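Side-chain contacts in mandelate racemase/muconate lactonizing enzyme family protein (Bradyrhizobium sp. ORS 278, PDB 3TOY), which is a member of the enolase superfamily, joining an N-terminal alpha+beta capping domain to a C-terminal barrel-type domain, with its specific function unassigned: residues S72-Y77 with K83-L88; E90-E95 with G124-G129; G55-I60 with G347-E352. All blocks are in the same frame, centred on the assembly; numbering follows the deposited sequence.

How the interactions relate
Interactions 1 and 2 share helix 82-95, and their centres lie about 9 Å apart; S72 OG approaches G129 O at 2.7 Å, a probable hydrogen bond. Interaction 3 is centred about 12 Å from interaction 1, on the neighbouring strand of the same antiparallel sheet, and A76 N lies 2.8 Å from P56 O, a probable backbone hydrogen bond. Interactions 2 and 3, about 18 Å apart, touch through G129 CA and I60 CD1 at 3.7 Å. The six segments supply none of the calcium ligands D219, E245 and E271, although Y77 of interaction 1 packs on N272, next in sequence to E271. The nickel ion beside interaction 1 lies at a subunit interface.

Interaction 1 of 3, residues S72-Y77 with K83-L88; sequences SYLFAY and KPLVHL. With NI (nickel (II) ion), chain G.
L85, on helix 82-95, points its forked end at the end of strand 69-75 and at A76, just beyond it, where each of its two methyls meets a different residue. CD1 rests on the methyl of A76, with L85 CD1 to A76 CB at 3.8 Å, and this is the closely packed part. CD2 stands a little farther from the strand leucine L74, L85 CD2 to L74 CD1 being 4.3 Å. L85 carries CG beside its backbone N (chi1 -79°), which sends the fork toward the strand. All three residues are buried, and the other side of L74 meets helix 122-142, with CD2 against the backbone at M125 and G129. F75 points away from the helix, and Y77 N lies 3.5 Å above the centre of its ring.

The outer side of the helix is more open and also meets the second subunit. There H87, partly exposed, binds a nickel ion through NE2 at 2.3 Å, and water oxygens occupy further positions around the metal. H87 NE2 of the second subunit binds the same nickel, so the metal bridges two chains. K83 is exposed, though it packs on H87 of the second subunit; its long ion pair with the T383 carboxylate is weak. The helix is thus amphipathic: its inner face meets the sheet through dispersion contacts between methyls, whereas metal coordination and charge act on its outer face.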
loop_
_atom_site.group_PDB
_atom_site.type_symbol
_atom_site.label_atom_id
_atom_site.label_comp_id
_atom_site.label_asym_id
_atom_site.label_seq_id
_atom_site.Cartn_x
_atom_site.Cartn_y
_atom_site.Cartn_z
ATOM N N SER A 72 7.729 18.772 41.483
ATOM C CA SER A 72 6.806 18.037 40.622
ATOM C C SER A 72 6.420 16.794 41.387
ATOM O O SER A 72 7.031 16.486 42.412
ATOM C CB SER A 72 7.513 17.660 39.316
ATOM O OG SER A 72 8.455 16.631 39.560
ATOM N N TYR A 73 5.395 16.080 40.940
ATOM C CA TYR A 73 5.124 14.768 41.530
ATOM C C TYR A 73 4.775 13.719 40.465
ATOM O O TYR A 73 4.351 14.055 39.328
ATOM C CB TYR A 73 3.989 14.831 42.582
ATOM C CG TYR A 73 2.604 14.993 41.980
ATOM C CD1 TYR A 73 1.829 13.875 41.652
ATOM C CD2 TYR A 73 2.081 16.253 41.726
ATOM C CE1 TYR A 73 0.560 14.019 41.073
ATOM C CE2 TYR A 73 0.828 16.410 41.160
ATOM C CZ TYR A 73 0.080 15.287 40.828
ATOM O OH TYR A 73 -1.159 15.448 40.276
ATOM N N LEU A 74 4.975 12.467 40.848
ATOM C CA LEU A 74 4.602 11.300 40.066
ATOM C C LEU A 74 3.508 10.534 40.788
ATOM O O LEU A 74 3.576 10.366 42.016
ATOM C CB LEU A 74 5.807 10.384 39.918
ATOM C CG LEU A 74 7.046 11.001 39.282
ATOM C CD1 LEU A 74 8.190 9.995 39.339
ATOM C CD2 LEU A 74 6.776 11.434 37.844
ATOM N N PHE A 75 2.481 10.109 40.044
ATOM C CA PHE A 75 1.564 9.067 40.517
ATOM C C PHE A 75 2.241 7.758 40.204
ATOM O O PHE A 75 2.646 7.526 39.055
ATOM C CB PHE A 75 0.212 9.146 39.801
ATOM C CG PHE A 75 -0.693 7.983 40.084
ATOM C CD1 PHE A 75 -1.276 7.820 41.337
ATOM C CD2 PHE A 75 -0.968 7.040 39.098
ATOM C CE1 PHE A 75 -2.105 6.761 41.585
ATOM C CE2 PHE A 75 -1.794 5.972 39.357
ATOM C CZ PHE A 75 -2.369 5.826 40.592
ATOM N N ALA A 76 2.372 6.896 41.214
ATOM C CA ALA A 76 3.219 5.727 41.083
ATOM C C ALA A 76 2.453 4.435 40.820
ATOM O O ALA A 76 3.068 3.365 40.694
ATOM C CB ALA A 76 4.111 5.585 42.324
ATOM N N TYR A 77 1.125 4.538 40.733
ATOM C CA TYR A 77 0.259 3.384 40.493
ATOM C C TYR A 77 0.143 2.398 41.655
ATOM O O TYR A 77 -0.962 2.030 42.037
ATOM C CB TYR A 77 0.692 2.626 39.229
ATOM C CG TYR A 77 0.221 3.307 37.952
ATOM C CD1 TYR A 77 -1.053 3.056 37.436
ATOM C CD2 TYR A 77 1.038 4.204 37.280
ATOM C CE1 TYR A 77 -1.489 3.688 36.260
ATOM C CE2 TYR A 77 0.601 4.842 36.103
ATOM C CZ TYR A 77 -0.654 4.569 35.611
ATOM O OH TYR A 77 -1.089 5.196 34.449
ATOM N N LYS A 83 9.629 2.991 46.362
ATOM C CA LYS A 83 11.043 2.971 46.748
ATOM C C LYS A 83 11.974 3.056 45.542
ATOM O O LYS A 83 12.872 3.885 45.511
ATOM C CB LYS A 83 11.359 1.733 47.584
ATOM C CG LYS A 83 10.847 1.847 49.010
ATOM C CD LYS A 83 11.177 0.613 49.835
ATOM C CE LYS A 83 10.908 0.864 51.315
ATOM N NZ LYS A 83 9.545 1.416 51.548
ATOM N N PRO A 84 11.755 2.191 44.539
ATOM C CA PRO A 84 12.542 2.238 43.302
ATOM C C PRO A 84 12.551 3.651 42.683
ATOM O O PRO A 84 13.622 4.151 42.298
ATOM C CB PRO A 84 11.820 1.245 42.388
ATOM C CG PRO A 84 11.074 0.347 43.276
ATOM C CD PRO A 84 10.741 1.127 44.524
ATOM N N LEU A 85 11.377 4.292 42.604
ATOM C CA LEU A 85 11.268 5.634 41.997
ATOM C C LEU A 85 12.037 6.671 42.810
ATOM O O LEU A 85 12.749 7.507 42.266
ATOM C CB LEU A 85 9.808 6.071 41.851
ATOM C CG LEU A 85 9.083 5.449 40.645
ATOM C CD1 LEU A 85 7.588 5.749 40.687
ATOM C CD2 LEU A 85 9.714 5.964 39.367
ATOM N N VAL A 86 11.921 6.593 44.133
ATOM C CA VAL A 86 12.679 7.516 44.995
ATOM C C VAL A 86 14.182 7.393 44.742
ATOM O O VAL A 86 14.879 8.399 44.572
ATOM C CB VAL A 86 12.349 7.268 46.491
ATOM C CG1 VAL A 86 13.364 7.991 47.395
ATOM C CG2 VAL A 86 10.921 7.720 46.787
ATOM N N HIS A 87 14.660 6.172 44.703
ATOM C CA HIS A 87 16.038 5.877 44.414
ATOM C C HIS A 87 16.477 6.431 43.078
ATOM O O HIS A 87 17.496 7.056 42.968
ATOM C CB HIS A 87 16.217 4.382 44.293
ATOM C CG HIS A 87 16.688 3.695 45.532
ATOM N ND1 HIS A 87 17.997 3.734 45.954
ATOM C CD2 HIS A 87 16.043 2.875 46.391
ATOM C CE1 HIS A 87 18.121 3.012 47.052
ATOM N NE2 HIS A 87 16.953 2.470 47.332
ATOM N N LEU A 88 15.699 6.137 42.051
ATOM C CA LEU A 88 16.072 6.567 40.708
ATOM C C LEU A 88 16.165 8.081 40.606
ATOM O O LEU A 88 17.132 8.620 40.054
ATOM C CB LEU A 88 15.073 6.021 39.688
ATOM C CG LEU A 88 15.296 4.531 39.435
ATOM C CD1 LEU A 88 14.078 3.981 38.726
ATOM C CD2 LEU A 88 16.581 4.273 38.618
HETATM NI NI NI G . 16.269 0.759 48.734
HETATM O O HOH W 1 16.502 0.451 50.835
HETATM O O HOH W 2 17.967 -0.338 48.369
HETATM O O HOH W 3 14.592 1.891 49.457
HETATM O O HOH W 4 17.250 1.159 50.575
#

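Interaction 2 of 3, residues E90-E95 with G124-G129; sequences EDIGRE and GMAVSG
I92 rests the end of its long branch on helix 122-142. Its CD1 lies 3.9 Å from A126 CB, and more loosely 4.4 Å from V127 CG2, so a single methyl spans two successive residues. The chain is extended: CG1 sits beside the backbone N (chi1 -59°), and CD1 continues outward from it (chi2 172°), while the short branch CG2 lies anti to the backbone N.

On the outer side of helix 82-95, R94 curls back along its own helix. Its CG is anti to the backbone N (chi1 -174°), and a later bend leaves E90 O 3.7 Å above the plane of the R94 guanidinium, over its centre. R94 NH2 and D91 OD1 form a salt bridge whose modelled 2.5 Å is doubtfully short. On the other helix, S128 folds OG back to G124 O at 2.9 Å. That oxygen is gripped twice, by S128 OG and S128 N from opposite faces of the carbonyl plane.

Around the methyl contact, M110 of helix 103-113 touches both I92 and V127, and F114 beyond it also packs on I92. A126 leans on L88 and V89 of helix 82-95, and strand 69-75 lies against helix 122-142 at G129.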
loop_
_atom_site.group_PDB
_atom_site.type_symbol
_atom_site.label_atom_id
_atom_site.label_comp_id
_atom_site.label_asym_id
_atom_site.label_seq_id
_atom_site.Cartn_x
_atom_site.Cartn_y
_atom_site.Cartn_z
ATOM N N GLU A 90 16.678 10.222 42.988
ATOM C CA GLU A 90 17.785 10.728 43.793
ATOM C C GLU A 90 19.117 10.393 43.164
ATOM O O GLU A 90 20.012 11.249 43.110
ATOM C CB GLU A 90 17.668 10.255 45.258
ATOM C CG GLU A 90 16.511 10.974 45.948
ATOM C CD GLU A 90 16.517 10.893 47.475
ATOM O OE1 GLU A 90 17.121 9.945 48.036
ATOM O OE2 GLU A 90 15.890 11.783 48.104
ATOM N N ASP A 91 19.234 9.175 42.645
ATOM C CA ASP A 91 20.448 8.741 41.968
ATOM C C ASP A 91 20.724 9.602 40.734
ATOM O O ASP A 91 21.839 10.089 40.549
ATOM C CB ASP A 91 20.343 7.268 41.569
ATOM C CG ASP A 91 20.845 6.334 42.652
ATOM O OD1 ASP A 91 20.938 6.770 43.819
ATOM O OD2 ASP A 91 21.146 5.164 42.337
ATOM N N ILE A 92 19.709 9.787 39.892
ATOM C CA ILE A 92 19.871 10.598 38.682
ATOM C C ILE A 92 20.137 12.038 39.069
ATOM O O ILE A 92 21.033 12.685 38.528
ATOM C CB ILE A 92 18.610 10.521 37.790
ATOM C CG1 ILE A 92 18.357 9.070 37.393
ATOM C CG2 ILE A 92 18.753 11.443 36.579
ATOM C CD1 ILE A 92 17.029 8.843 36.673
ATOM N N GLY A 93 19.359 12.533 40.027
ATOM C CA GLY A 93 19.482 13.913 40.464
ATOM C C GLY A 93 20.867 14.201 41.002
ATOM O O GLY A 93 21.467 15.241 40.710
ATOM N N ARG A 94 21.413 13.260 41.721
ATOM C CA ARG A 94 22.710 13.449 42.289
ATOM C C ARG A 94 23.711 13.693 41.188
ATOM O O ARG A 94 24.574 14.503 41.341
ATOM C CB ARG A 94 23.066 12.210 43.087
ATOM C CG ARG A 94 24.319 12.275 43.851
ATOM C CD ARG A 94 24.318 11.329 45.042
ATOM N NE ARG A 94 23.657 10.061 44.798
ATOM C CZ ARG A 94 22.550 9.686 45.410
ATOM N NH1 ARG A 94 21.995 10.462 46.305
ATOM N NH2 ARG A 94 22.000 8.532 45.156
ATOM N N GLU A 95 23.584 12.997 40.070
ATOM C CA GLU A 95 24.516 13.169 38.967
ATOM C C GLU A 95 24.354 14.484 38.219
ATOM O O GLU A 95 25.192 14.828 37.393
ATOM C CB GLU A 95 24.394 12.026 37.972
ATOM C CG GLU A 95 24.709 10.678 38.559
ATOM C CD GLU A 95 24.677 9.597 37.514
ATOM O OE1 GLU A 95 24.588 9.943 36.312
ATOM O OE2 GLU A 95 24.739 8.410 37.892
ATOM N N GLY A 124 11.982 6.111 33.021
ATOM C CA GLY A 124 11.315 7.175 32.277
ATOM C C GLY A 124 10.455 8.091 33.144
ATOM O O GLY A 124 10.367 9.294 32.888
ATOM N N MET A 125 9.797 7.518 34.147
ATOM C CA MET A 125 8.968 8.317 35.056
ATOM C C MET A 125 9.827 9.255 35.899
ATOM O O MET A 125 9.467 10.421 36.112
ATOM C CB MET A 125 8.148 7.421 35.959
ATOM C CG MET A 125 7.179 6.493 35.200
ATOM S SD MET A 125 6.452 5.222 36.219
ATOM C CE MET A 125 5.144 6.120 37.040
ATOM N N ALA A 126 10.959 8.729 36.375
ATOM C CA ALA A 126 11.975 9.552 37.062
ATOM C C ALA A 126 12.423 10.708 36.198
ATOM O O ALA A 126 12.405 11.855 36.625
ATOM C CB ALA A 126 13.167 8.701 37.435
ATOM N N VAL A 127 12.847 10.391 34.975
ATOM C CA VAL A 127 13.282 11.386 33.998
ATOM C C VAL A 127 12.218 12.462 33.727
ATOM O O VAL A 127 12.520 13.666 33.694
ATOM C CB VAL A 127 13.709 10.684 32.671
ATOM C CG1 VAL A 127 13.889 11.700 31.549
ATOM C CG2 VAL A 127 14.996 9.894 32.898
ATOM N N SER A 128 10.975 12.030 33.550
ATOM C CA SER A 128 9.908 12.979 33.216
ATOM C C SER A 128 9.598 13.813 34.453
ATOM O O SER A 128 9.281 14.983 34.341
ATOM C CB SER A 128 8.649 12.242 32.767
ATOM O OG SER A 128 8.946 11.430 31.613
ATOM N N GLY A 129 9.694 13.182 35.624
ATOM C CA GLY A 129 9.425 13.889 36.885
ATOM C C GLY A 129 10.437 15.006 37.071
ATOM O O GLY A 129 10.068 16.112 37.465
#

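Interaction 3 of 3, residues G55-I60 with G347-E352; sequences GPLVLI and GAILTE
The face of the N-terminal antiparallel sheet turned away from helix 82-95 is met here by a loop from the C-terminal half of the chain, between strands 340-342 and 360-361. I349 is the loop's contact residue, and it touches two alternate leucines of strand 50-64. L59 CD2 and I349 CD1 reach toward each other tip to tip at 3.8 Å. L57 instead slides past the isoleucine in the opposite direction, with L57 CD1 beside I349 CG1 at 4.1 Å. The isoleucine manages both through an unusual bend: CG1 stands between the backbone N and the carbonyl carbon (chi1 56°), and CD1 folds on from there (chi2 74°). Both leucines keep CG beside their backbone N and send an extended fork off the sheet. A short 3-10 segment begins at G347, and L350 N bonds to G347 O at 3.2 Å.

W372 touches both L59 and I349, and T39 of the adjoining strand 29-47 also meets I349. V58 and I60 face the opposite way, onto L85 and V89. A sheet with helices on one face and chain from the C-terminal half on the other is consistent with the capping domain of enolase-superfamily proteins, which both ends of the chain help to build.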
loop_
_atom_site.group_PDB
_atom_site.type_symbol
_atom_site.label_atom_id
_atom_site.label_comp_id
_atom_site.label_asym_id
_atom_site.label_seq_id
_atom_site.Cartn_x
_atom_site.Cartn_y
_atom_site.Cartn_z
ATOM N N GLY A 55 -3.519 7.055 46.925
ATOM C CA GLY A 55 -2.640 7.726 45.970
ATOM C C GLY A 55 -1.171 7.606 46.322
ATOM O O GLY A 55 -0.631 8.446 47.054
ATOM N N PRO A 56 -0.498 6.570 45.796
ATOM C CA PRO A 56 0.949 6.494 45.986
ATOM C C PRO A 56 1.647 7.508 45.084
ATOM O O PRO A 56 1.571 7.395 43.852
ATOM C CB PRO A 56 1.289 5.043 45.614
ATOM C CG PRO A 56 0.108 4.526 44.829
ATOM C CD PRO A 56 -1.032 5.479 44.954
ATOM N N LEU A 57 2.273 8.525 45.690
ATOM C CA LEU A 57 2.923 9.601 44.939
ATOM C C LEU A 57 4.397 9.708 45.302
ATOM O O LEU A 57 4.807 9.343 46.401
ATOM C CB LEU A 57 2.270 10.954 45.216
ATOM C CG LEU A 57 0.748 11.073 45.236
ATOM C CD1 LEU A 57 0.318 12.533 45.489
ATOM C CD2 LEU A 57 0.186 10.561 43.907
ATOM N N VAL A 58 5.193 10.219 44.374
ATOM C CA VAL A 58 6.579 10.591 44.646
ATOM C C VAL A 58 6.692 12.096 44.448
ATOM O O VAL A 58 6.396 12.616 43.369
ATOM C CB VAL A 58 7.570 9.864 43.712
ATOM C CG1 VAL A 58 9.001 10.418 43.864
ATOM C CG2 VAL A 58 7.533 8.356 43.959
ATOM N N LEU A 59 7.113 12.805 45.496
ATOM C CA LEU A 59 7.214 14.259 45.455
ATOM C C LEU A 59 8.663 14.629 45.253
ATOM O O LEU A 59 9.540 14.171 45.995
ATOM C CB LEU A 59 6.685 14.867 46.771
ATOM C CG LEU A 59 5.359 14.294 47.270
ATOM C CD1 LEU A 59 4.919 14.962 48.594
ATOM C CD2 LEU A 59 4.259 14.447 46.190
ATOM N N ILE A 60 8.921 15.449 44.242
ATOM C CA ILE A 60 10.269 15.682 43.756
ATOM C C ILE A 60 10.618 17.126 43.999
ATOM O O ILE A 60 9.839 18.028 43.682
ATOM C CB ILE A 60 10.367 15.363 42.218
ATOM C CG1 ILE A 60 10.054 13.883 41.962
ATOM C CG2 ILE A 60 11.695 15.798 41.638
ATOM C CD1 ILE A 60 10.106 13.438 40.456
ATOM N N GLY A 347 -4.187 16.488 45.781
ATOM C CA GLY A 347 -4.766 17.665 46.431
ATOM C C GLY A 347 -4.400 17.706 47.913
ATOM O O GLY A 347 -4.060 18.754 48.463
ATOM N N ALA A 348 -4.443 16.542 48.542
ATOM C CA ALA A 348 -4.209 16.437 49.975
ATOM C C ALA A 348 -2.834 16.954 50.392
ATOM O O ALA A 348 -2.668 17.443 51.515
ATOM C CB ALA A 348 -4.403 15.002 50.425
ATOM N N ILE A 349 -1.846 16.865 49.500
ATOM C CA ILE A 349 -0.485 17.292 49.853
ATOM C C ILE A 349 0.011 18.566 49.170
ATOM O O ILE A 349 1.188 18.905 49.251
ATOM C CB ILE A 349 0.551 16.148 49.711
ATOM C CG1 ILE A 349 0.544 15.561 48.283
ATOM C CG2 ILE A 349 0.271 15.053 50.734
ATOM C CD1 ILE A 349 1.209 16.476 47.259
ATOM N N LEU A 350 -0.899 19.295 48.530
ATOM C CA LEU A 350 -0.555 20.566 47.882
ATOM C C LEU A 350 -1.006 21.802 48.677
ATOM O O LEU A 350 -2.106 21.815 49.216
ATOM C CB LEU A 350 -1.221 20.636 46.506
ATOM C CG LEU A 350 -0.613 19.726 45.439
ATOM C CD1 LEU A 350 -1.422 19.922 44.162
ATOM C CD2 LEU A 350 0.851 20.097 45.227
ATOM N N THR A 351 -0.187 22.853 48.696
ATOM C CA THR A 351 -0.595 24.118 49.336
ATOM C C THR A 351 -1.784 24.750 48.607
ATOM O O THR A 351 -2.616 25.433 49.206
ATOM C CB THR A 351 0.569 25.139 49.422
ATOM O OG1 THR A 351 0.905 25.604 48.109
ATOM C CG2 THR A 351 1.801 24.507 50.061
ATOM N N GLU A 352 -1.875 24.504 47.307
ATOM C CA GLU A 352 -2.982 25.032 46.522
ATOM C C GLU A 352 -3.561 23.958 45.607
ATOM O O GLU A 352 -3.147 23.817 44.454
ATOM C CB GLU A 352 -2.539 26.271 45.751
ATOM C CG GLU A 352 -2.723 27.551 46.568
ATOM C CD GLU A 352 -1.804 28.674 46.139
ATOM O OE1 GLU A 352 -0.947 28.444 45.262
ATOM O OE2 GLU A 352 -1.934 29.788 46.690
#